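Local coordinates for protein beta-galactoside alpha-2,6-sialyltransferase (Photobacterium sp., PDB 2Z4T) that probably transfers sialic acid from a CMP-linked donor to beta-galactosides such as lactose in alpha-2,6 linkage, using a GT-B glycosyltransferase fold, at residues Y39-P44 against S76-A81; N239-R244 against R479-Q484; K295-L300 against I487-V492. All coordinates share one frame; numbering follows the deposited sequence.

Contact 1 (Y39-P44 against S76-A81); sequences YVNLEP and SLSVVA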
loop_
_atom_site.group_PDB
_atom_site.type_symbol
_atom_site.label_atom_id
_atom_site.label_comp_id
_atom_site.label_asym_id
_atom_site.label_seq_id
_atom_site.Cartn_x
_atom_site.Cartn_y
_atom_site.Cartn_z
ATOM N N TYR A 39 21.779 17.906 -12.849
ATOM C CA TYR A 39 22.142 19.288 -13.044
ATOM C C TYR A 39 21.594 20.126 -11.888
ATOM O O TYR A 39 20.453 19.928 -11.430
ATOM C CB TYR A 39 21.589 19.785 -14.385
ATOM C CG TYR A 39 21.782 21.270 -14.583
ATOM C CD1 TYR A 39 20.705 22.153 -14.461
ATOM C CD2 TYR A 39 23.052 21.802 -14.856
ATOM C CE1 TYR A 39 20.878 23.525 -14.623
ATOM C CE2 TYR A 39 23.236 23.179 -15.016
ATOM C CZ TYR A 39 22.137 24.028 -14.894
ATOM O OH TYR A 39 22.293 25.386 -15.031
ATOM N N VAL A 40 22.420 21.049 -11.409
ATOM C CA VAL A 40 22.047 21.929 -10.314
ATOM C C VAL A 40 22.393 23.339 -10.710
ATOM O O VAL A 40 23.496 23.604 -11.206
ATOM C CB VAL A 40 22.853 21.643 -9.028
ATOM C CG1 VAL A 40 22.250 22.383 -7.855
ATOM C CG2 VAL A 40 22.919 20.155 -8.728
ATOM N N ASN A 41 21.455 24.241 -10.482
ATOM C CA ASN A 41 21.725 25.651 -10.551
ATOM C C ASN A 41 21.187 26.381 -9.323
ATOM O O ASN A 41 19.969 26.475 -9.132
ATOM C CB ASN A 41 21.148 26.248 -11.817
ATOM C CG ASN A 41 21.589 27.670 -12.005
ATOM O OD1 ASN A 41 20.878 28.605 -11.633
ATOM N ND2 ASN A 41 22.802 27.847 -12.518
ATOM N N LEU A 42 22.103 26.896 -8.504
ATOM C CA LEU A 42 21.755 27.476 -7.205
ATOM C C LEU A 42 22.229 28.897 -7.047
ATOM O O LEU A 42 23.392 29.206 -7.304
ATOM C CB LEU A 42 22.365 26.660 -6.065
ATOM C CG LEU A 42 21.785 25.268 -5.859
ATOM C CD1 LEU A 42 22.667 24.487 -4.886
ATOM C CD2 LEU A 42 20.300 25.301 -5.408
ATOM N N GLU A 43 21.323 29.752 -6.591
ATOM C CA GLU A 43 21.643 31.129 -6.258
ATOM C C GLU A 43 22.277 31.132 -4.881
ATOM O O GLU A 43 21.743 30.513 -3.976
ATOM C CB GLU A 43 20.366 31.978 -6.254
ATOM C CG GLU A 43 19.704 32.132 -7.628
ATOM C CD GLU A 43 20.584 32.891 -8.625
ATOM O OE1 GLU A 43 20.577 32.515 -9.821
ATOM O OE2 GLU A 43 21.294 33.848 -8.213
ATOM N N PRO A 44 23.428 31.805 -4.723
ATOM C CA PRO A 44 24.126 31.810 -3.432
ATOM C C PRO A 44 23.483 32.708 -2.368
ATOM O O PRO A 44 23.654 32.471 -1.181
ATOM C CB PRO A 44 25.502 32.354 -3.793
ATOM C CG PRO A 44 25.282 33.190 -4.985
ATOM C CD PRO A 44 24.157 32.575 -5.748
ATOM N N SER A 76 25.377 32.542 -9.961
ATOM C CA SER A 76 24.712 31.319 -9.562
ATOM C C SER A 76 25.596 30.096 -9.859
ATOM O O SER A 76 26.345 30.079 -10.831
ATOM C CB SER A 76 23.330 31.197 -10.199
ATOM O OG SER A 76 23.411 30.660 -11.494
ATOM N N LEU A 77 25.514 29.093 -8.993
ATOM C CA LEU A 77 26.334 27.886 -9.089
ATOM C C LEU A 77 25.729 26.877 -10.055
ATOM O O LEU A 77 24.612 26.406 -9.858
ATOM C CB LEU A 77 26.477 27.240 -7.709
ATOM C CG LEU A 77 27.165 25.870 -7.637
ATOM C CD1 LEU A 77 28.701 25.986 -7.796
ATOM C CD2 LEU A 77 26.774 25.125 -6.358
ATOM N N SER A 78 26.479 26.542 -11.093
ATOM C CA SER A 78 26.024 25.568 -12.056
ATOM C C SER A 78 26.982 24.373 -12.120
ATOM O O SER A 78 28.161 24.525 -12.460
ATOM C CB SER A 78 25.877 26.232 -13.415
ATOM O OG SER A 78 24.820 25.617 -14.110
ATOM N N VAL A 79 26.479 23.196 -11.751
ATOM C CA VAL A 79 27.258 21.954 -11.766
ATOM C C VAL A 79 26.414 20.726 -12.069
ATOM O O VAL A 79 25.212 20.691 -11.809
ATOM C CB VAL A 79 28.019 21.693 -10.438
ATOM C CG1 VAL A 79 29.309 22.485 -10.414
ATOM C CG2 VAL A 79 27.167 22.021 -9.224
ATOM N N VAL A 80 27.071 19.714 -12.603
ATOM C CA VAL A 80 26.457 18.437 -12.881
ATOM C C VAL A 80 27.036 17.479 -11.848
ATOM O O VAL A 80 28.256 17.423 -11.677
ATOM C CB VAL A 80 26.813 17.977 -14.320
ATOM C CG1 VAL A 80 26.136 16.671 -14.658
ATOM C CG2 VAL A 80 26.408 19.062 -15.335
ATOM N N ALA A 81 26.179 16.753 -11.134
ATOM C CA ALA A 81 26.631 15.762 -10.171
ATOM C C ALA A 81 27.403 14.700 -10.931
ATOM O O ALA A 81 27.045 14.396 -12.065
ATOM C CB ALA A 81 25.443 15.146 -9.474
#

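Contact 2 (N239-R244 against R479-Q484); sequences NLYNWR and RSPLVQ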
loop_
_atom_site.group_PDB
_atom_site.type_symbol
_atom_site.label_atom_id
_atom_site.label_comp_id
_atom_site.label_asym_id
_atom_site.label_seq_id
_atom_site.Cartn_x
_atom_site.Cartn_y
_atom_site.Cartn_z
ATOM N N ASN A 239 -5.518 -19.809 0.541
ATOM C CA ASN A 239 -4.466 -20.568 -0.106
ATOM C C ASN A 239 -3.586 -21.299 0.881
ATOM O O ASN A 239 -3.239 -22.467 0.641
ATOM C CB ASN A 239 -3.608 -19.671 -1.001
ATOM C CG ASN A 239 -4.350 -19.240 -2.245
ATOM O OD1 ASN A 239 -5.321 -19.895 -2.661
ATOM N ND2 ASN A 239 -3.923 -18.126 -2.837
ATOM N N LEU A 240 -3.198 -20.632 1.970
ATOM C CA LEU A 240 -2.344 -21.306 2.949
ATOM C C LEU A 240 -3.118 -22.426 3.664
ATOM O O LEU A 240 -2.559 -23.491 3.902
ATOM C CB LEU A 240 -1.713 -20.330 3.944
ATOM C CG LEU A 240 -0.647 -19.377 3.397
ATOM C CD1 LEU A 240 -0.525 -18.154 4.284
ATOM C CD2 LEU A 240 0.674 -20.060 3.271
ATOM N N TYR A 241 -4.398 -22.192 3.969
ATOM C CA TYR A 241 -5.248 -23.209 4.573
ATOM C C TYR A 241 -5.315 -24.487 3.740
ATOM O O TYR A 241 -5.281 -25.603 4.285
ATOM C CB TYR A 241 -6.661 -22.691 4.763
ATOM C CG TYR A 241 -7.597 -23.734 5.309
ATOM C CD1 TYR A 241 -7.678 -23.969 6.682
ATOM C CD2 TYR A 241 -8.402 -24.497 4.451
ATOM C CE1 TYR A 241 -8.527 -24.948 7.191
ATOM C CE2 TYR A 241 -9.270 -25.471 4.947
ATOM C CZ TYR A 241 -9.328 -25.687 6.324
ATOM O OH TYR A 241 -10.182 -26.644 6.839
ATOM N N ASN A 242 -5.443 -24.334 2.422
ATOM C CA ASN A 242 -5.371 -25.505 1.540
ATOM C C ASN A 242 -3.981 -26.119 1.483
ATOM O O ASN A 242 -3.840 -27.344 1.416
ATOM C CB ASN A 242 -5.881 -25.169 0.137
ATOM C CG ASN A 242 -7.370 -24.889 0.136
ATOM O OD1 ASN A 242 -8.117 -25.519 0.892
ATOM N ND2 ASN A 242 -7.809 -23.929 -0.676
ATOM N N TRP A 243 -2.964 -25.268 1.537
ATOM C CA TRP A 243 -1.592 -25.702 1.369
ATOM C C TRP A 243 -1.064 -26.450 2.595
ATOM O O TRP A 243 0.004 -27.091 2.538
ATOM C CB TRP A 243 -0.715 -24.511 1.052
ATOM C CG TRP A 243 0.549 -24.871 0.346
ATOM C CD1 TRP A 243 0.695 -25.179 -0.974
ATOM C CD2 TRP A 243 1.849 -24.933 0.919
ATOM N NE1 TRP A 243 2.010 -25.431 -1.257
ATOM C CE2 TRP A 243 2.743 -25.283 -0.111
ATOM C CE3 TRP A 243 2.352 -24.710 2.207
ATOM C CZ2 TRP A 243 4.122 -25.431 0.106
ATOM C CZ3 TRP A 243 3.730 -24.860 2.423
ATOM C CH2 TRP A 243 4.594 -25.217 1.377
ATOM N N ARG A 244 -1.831 -26.396 3.688
ATOM C CA ARG A 244 -1.541 -27.207 4.860
ATOM C C ARG A 244 -1.407 -28.684 4.475
ATOM O O ARG A 244 -0.592 -29.396 5.078
ATOM C CB ARG A 244 -2.619 -27.046 5.927
ATOM C CG ARG A 244 -2.648 -25.686 6.602
ATOM C CD ARG A 244 -3.798 -25.626 7.598
ATOM N NE ARG A 244 -4.935 -26.397 7.095
ATOM C CZ ARG A 244 -5.788 -27.074 7.853
ATOM N NH1 ARG A 244 -5.650 -27.059 9.171
ATOM N NH2 ARG A 244 -6.776 -27.768 7.290
ATOM N N ARG A 479 -16.992 -26.016 6.368
ATOM C CA ARG A 479 -15.761 -26.522 5.804
ATOM C C ARG A 479 -15.033 -25.477 4.963
ATOM O O ARG A 479 -13.844 -25.622 4.686
ATOM C CB ARG A 479 -16.068 -27.755 4.955
ATOM C CG ARG A 479 -15.740 -29.111 5.601
ATOM C CD ARG A 479 -15.947 -29.215 7.144
ATOM N NE ARG A 479 -14.855 -28.661 7.976
ATOM C CZ ARG A 479 -13.577 -29.059 7.957
ATOM N NH1 ARG A 479 -13.170 -30.013 7.128
ATOM N NH2 ARG A 479 -12.696 -28.490 8.769
ATOM N N SER A 480 -15.749 -24.432 4.555
ATOM C CA SER A 480 -15.178 -23.381 3.723
ATOM C C SER A 480 -13.909 -22.806 4.372
ATOM O O SER A 480 -13.911 -22.494 5.564
ATOM C CB SER A 480 -16.237 -22.311 3.448
ATOM O OG SER A 480 -15.790 -21.014 3.788
ATOM N N PRO A 481 -12.806 -22.731 3.601
ATOM C CA PRO A 481 -11.505 -22.290 4.110
ATOM C C PRO A 481 -11.546 -20.948 4.837
ATOM O O PRO A 481 -10.936 -20.780 5.908
ATOM C CB PRO A 481 -10.665 -22.193 2.834
ATOM C CG PRO A 481 -11.242 -23.244 1.967
ATOM C CD PRO A 481 -12.714 -23.119 2.180
ATOM N N LEU A 482 -12.280 -20.002 4.272
ATOM C CA LEU A 482 -12.351 -18.706 4.882
ATOM C C LEU A 482 -12.919 -18.863 6.293
ATOM O O LEU A 482 -12.392 -18.272 7.256
ATOM C CB LEU A 482 -13.159 -17.714 4.021
ATOM C CG LEU A 482 -13.182 -16.287 4.596
ATOM C CD1 LEU A 482 -11.758 -15.692 4.617
ATOM C CD2 LEU A 482 -14.197 -15.345 3.908
ATOM N N VAL A 483 -13.951 -19.702 6.428
ATOM C CA VAL A 483 -14.557 -19.928 7.745
ATOM C C VAL A 483 -13.530 -20.511 8.710
ATOM O O VAL A 483 -13.376 -20.014 9.832
ATOM C CB VAL A 483 -15.801 -20.819 7.695
ATOM C CG1 VAL A 483 -16.335 -21.038 9.102
ATOM C CG2 VAL A 483 -16.868 -20.206 6.821
ATOM N N GLN A 484 -12.813 -21.540 8.253
ATOM C CA GLN A 484 -11.799 -22.194 9.075
ATOM C C GLN A 484 -10.588 -21.297 9.391
ATOM O O GLN A 484 -10.068 -21.360 10.496
ATOM C CB GLN A 484 -11.363 -23.545 8.456
ATOM C CG GLN A 484 -12.433 -24.650 8.460
ATOM C CD GLN A 484 -12.994 -24.931 9.869
ATOM O OE1 GLN A 484 -12.239 -25.129 10.821
ATOM N NE2 GLN A 484 -14.315 -24.922 9.999
#

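Contact 3 (K295-L300 against I487-V492); sequences KDYLTL and IKLGIV. With PO4 (phosphate ion), chain I.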
loop_
_atom_site.group_PDB
_atom_site.type_symbol
_atom_site.label_atom_id
_atom_site.label_comp_id
_atom_site.label_asym_id
_atom_site.label_seq_id
_atom_site.Cartn_x
_atom_site.Cartn_y
_atom_site.Cartn_z
ATOM N N LYS A 295 0.333 -12.504 10.704
ATOM C CA LYS A 295 1.534 -13.313 10.847
ATOM C C LYS A 295 1.332 -14.545 11.722
ATOM O O LYS A 295 1.927 -15.597 11.459
ATOM C CB LYS A 295 2.669 -12.459 11.402
ATOM C CG LYS A 295 3.960 -13.206 11.638
ATOM C CD LYS A 295 5.049 -12.238 12.055
ATOM C CE LYS A 295 6.097 -12.922 12.916
ATOM N NZ LYS A 295 7.359 -12.137 12.914
ATOM N N ASP A 296 0.496 -14.422 12.748
ATOM C CA ASP A 296 0.323 -15.489 13.723
ATOM C C ASP A 296 -0.324 -16.730 13.119
ATOM O O ASP A 296 -0.282 -17.805 13.710
ATOM C CB ASP A 296 -0.423 -15.011 14.988
ATOM C CG ASP A 296 -1.765 -14.331 14.686
ATOM O OD1 ASP A 296 -1.953 -13.793 13.568
ATOM O OD2 ASP A 296 -2.631 -14.312 15.593
ATOM N N TYR A 297 -0.900 -16.593 11.934
ATOM C CA TYR A 297 -1.452 -17.750 11.254
ATOM C C TYR A 297 -0.389 -18.825 10.988
ATOM O O TYR A 297 -0.679 -20.027 11.089
ATOM C CB TYR A 297 -2.149 -17.361 9.952
ATOM C CG TYR A 297 -2.959 -18.494 9.395
ATOM C CD1 TYR A 297 -4.093 -18.946 10.072
ATOM C CD2 TYR A 297 -2.591 -19.137 8.206
ATOM C CE1 TYR A 297 -4.860 -19.983 9.577
ATOM C CE2 TYR A 297 -3.364 -20.187 7.689
ATOM C CZ TYR A 297 -4.493 -20.606 8.386
ATOM O OH TYR A 297 -5.264 -21.659 7.937
ATOM N N LEU A 298 0.839 -18.413 10.661
ATOM C CA LEU A 298 1.893 -19.413 10.428
ATOM C C LEU A 298 2.360 -20.155 11.701
ATOM O O LEU A 298 3.139 -21.103 11.613
ATOM C CB LEU A 298 3.080 -18.825 9.667
ATOM C CG LEU A 298 2.801 -18.281 8.269
ATOM C CD1 LEU A 298 4.129 -18.057 7.510
ATOM C CD2 LEU A 298 1.844 -19.184 7.488
ATOM N N THR A 299 1.852 -19.748 12.865
ATOM C CA THR A 299 2.203 -20.349 14.152
ATOM C C THR A 299 0.998 -21.080 14.719
ATOM O O THR A 299 1.112 -22.219 15.192
ATOM C CB THR A 299 2.684 -19.270 15.153
ATOM O OG1 THR A 299 3.958 -18.771 14.732
ATOM C CG2 THR A 299 2.790 -19.828 16.604
ATOM N N LEU A 300 -0.157 -20.413 14.676
ATOM C CA LEU A 300 -1.444 -21.021 15.032
ATOM C C LEU A 300 -1.708 -22.363 14.322
ATOM O O LEU A 300 -2.276 -23.272 14.939
ATOM C CB LEU A 300 -2.576 -20.041 14.737
ATOM C CG LEU A 300 -2.687 -18.847 15.707
ATOM C CD1 LEU A 300 -3.597 -17.764 15.157
ATOM C CD2 LEU A 300 -3.165 -19.298 17.106
ATOM N N ILE A 487 -11.972 -18.693 12.171
ATOM C CA ILE A 487 -12.053 -19.442 13.412
ATOM C C ILE A 487 -10.668 -19.615 14.040
ATOM O O ILE A 487 -10.488 -19.274 15.199
ATOM C CB ILE A 487 -12.704 -20.832 13.224
ATOM C CG1 ILE A 487 -14.195 -20.713 12.917
ATOM C CG2 ILE A 487 -12.507 -21.693 14.476
ATOM C CD1 ILE A 487 -14.789 -21.976 12.327
ATOM N N LYS A 488 -9.703 -20.146 13.284
ATOM C CA LYS A 488 -8.350 -20.360 13.802
ATOM C C LYS A 488 -7.710 -19.101 14.345
ATOM O O LYS A 488 -6.965 -19.155 15.329
ATOM C CB LYS A 488 -7.424 -20.919 12.721
ATOM C CG LYS A 488 -6.852 -22.256 13.051
ATOM C CD LYS A 488 -5.997 -22.199 14.297
ATOM C CE LYS A 488 -5.502 -23.599 14.677
ATOM N NZ LYS A 488 -6.591 -24.555 15.000
ATOM N N LEU A 489 -7.980 -17.979 13.681
ATOM C CA LEU A 489 -7.472 -16.688 14.096
ATOM C C LEU A 489 -8.208 -16.100 15.308
ATOM O O LEU A 489 -7.844 -15.027 15.797
ATOM C CB LEU A 489 -7.518 -15.703 12.924
ATOM C CG LEU A 489 -6.630 -16.024 11.724
ATOM C CD1 LEU A 489 -6.993 -15.082 10.589
ATOM C CD2 LEU A 489 -5.190 -15.856 12.112
ATOM N N GLY A 490 -9.229 -16.805 15.790
ATOM C CA GLY A 490 -9.991 -16.364 16.944
ATOM C C GLY A 490 -10.906 -15.199 16.634
ATOM O O GLY A 490 -11.315 -14.477 17.525
ATOM N N ILE A 491 -11.223 -14.991 15.365
ATOM C CA ILE A 491 -12.100 -13.891 14.993
ATOM C C ILE A 491 -13.534 -14.268 15.293
ATOM O O ILE A 491 -14.336 -13.474 15.741
ATOM C CB ILE A 491 -11.918 -13.540 13.521
ATOM C CG1 ILE A 491 -10.477 -13.046 13.308
ATOM C CG2 ILE A 491 -12.960 -12.504 13.097
ATOM C CD1 ILE A 491 -10.014 -13.048 11.885
ATOM N N VAL A 492 -13.826 -15.533 15.110
ATOM C CA VAL A 492 -15.162 -16.016 15.210
ATOM C C VAL A 492 -15.048 -17.387 15.863
ATOM O O VAL A 492 -13.998 -18.033 15.783
ATOM C CB VAL A 492 -15.745 -16.053 13.766
ATOM C CG1 VAL A 492 -15.399 -17.370 13.020
ATOM C CG2 VAL A 492 -17.190 -15.784 13.781
HETATM P P PO4 I . 7.141 -8.012 13.051
HETATM O O1 PO4 I . 6.964 -9.464 12.668
HETATM O O2 PO4 I . 8.629 -7.700 13.077
HETATM O O3 PO4 I . 6.467 -7.142 12.021
HETATM O O4 PO4 I . 6.499 -7.822 14.415
#

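Contact 1 (Y39-P44 against S76-A81)
The Tyr39 side chain lies lengthwise along its own strand, over Asn41 N, and its outer edge and OH meet Ser78 OG on the next strand. Tyr39 OH donates to Ser78 OG at 2.7 Å. With CG anti to the backbone N (chi1 173°), the ring is carried along the sheet rather than off it. Asn41 works the same serine row: its ND2 gives a hydrogen bond to Ser76 OG at 3.1 Å, tilted 21° from the amide plane, and a weak one to Ser78 OG at 3.4 Å. Ser78 OG therefore accepts from Tyr39 and, weakly, from Asn41.

Beneath these side chains, strands 39-42 and 77-80 run antiparallel. Val40 with Val79 and Leu42 with Leu77 are the hydrogen-bonded pairs, and Leu42 O takes the N-H of Leu77 at 2.7 Å. Asn41 with Ser78 is a non-hydrogen-bonded pair, CA to CA 4.6 Å. A CA-H...O contact joins Asn41 CA to Leu77 O at 3.1 Å.

The opposite face, with Val40, Leu42, Leu77 and Val79, is apolar. Leu42 CD1 meets Leu77 CD2 at 4.4 Å, and the four pack on Ile34, Val108, Leu110 and Leu67, with Trp57 touching Leu77 and Pro44. The pair is thus amphipathic, as expected of part of one layer of an immunoglobulin-like sandwich: mostly polar groups bond to one another on the outer face, while aliphatic side chains fill the interior.

Contact 2 (N239-R244 against R479-Q484)
Tyr241 projects from helix 234-243 onto the first turn of helix 481-488, and its ring makes most of the contact. This part is tight. Pro481 CB lies 3.6 Å from Tyr241 CD2, and Pro481 CA sits over the ring at 4.2 Å from its centroid, an off-centre CH-pi contact 29° from the ring normal; Pro481 O lies over a face of the ring too. Further along, Gln484 CB presses on Tyr241 CE1 at 3.4 Å. The amide of Gln484 leads elsewhere, its NE2 bonding to Leu478 O.

From its own segment, Arg244 bends back so that NE donates to Tyr241 O at 2.9 Å in the carbonyl plane, on a lone pair, which lays its guanidinium face against Tyr241 CE1. Arg244 NH1 bonds Glu301, a magnesium ligand.

The solvent side is looser. Arg479 NH2 stands 3.7 Å from Tyr241 OH, and Asn242 OD1 merely grazes Pro481 CG at 4.0 Å; no hydrogen bond crosses between the segments. Ser480 N-caps helix 481-488 through a weak bond from Val483 N. The contact bridges the two Rossmann-like halves of the GT-B fold, beside the Glu301 magnesium site.

Contact 3 (K295-L300 against I487-V492)
Leu489 meets Tyr297 and Leu300 just where helix 481-488 ends in a Schellman motif: Gly490 takes positive phi (73°) and its N bonds back to Ile487 O.

The apolar contacts centre on Leu489 CD2. It lies 3.9 Å from Tyr297 CD1 and also 3.9 Å from Leu300 CD1, crossing both side chains at about a right angle. The Tyr297 ring turns its edge to Lys488 CB, and Leu240 and Tyr241 of helix 234-243 are also against it.

A second kind of contact sets aliphatic carbon against backbone oxygen. Leu300 CD1 approaches Lys488 O at 3.6 Å, and in return Lys488 CE comes within 3.3 Å of Leu300 O. Bends at chi2 and chi4 (both -62°) fold the lysine over Leu300 and bring its side chain against that of Glu301, a magnesium ligand.

Polar bonding between the two segments is indirect. Arg294 forms a salt bridge with Asp296 OD1 and also donates to Leu489 O, so one guanidinium serves both sides. The extended Lys295 chain takes no part in the contact; its NZ hydrogen-bonds to Leu315 O and, at 2.7 Å, to O1 of a phosphate ion, probably from the crystallisation liquor.

In the fold
From the N terminus, contact 1 comes first: a loop of 31 residues closes within the immunoglobulin-like domain, well before the chain reaches 239-244. The other two contacts lie about 40 Å or more from it between nearest atoms. Contacts 2 and 3 cross: the chain passes 239-244, then 295-300, and after five of the six strands of the parallel sheet returns through 479-484 and 487-492. Helix 481-488 serves both, its start meeting helix 234-243 and its end helix 297-300. The two contacts touch where Tyr241 CD1 packs on Tyr297 OH at 3.6 Å. Together they join helix 481-488 of the C-terminal Rossmann-like half to the N-terminal half, beside the Glu301 magnesium site.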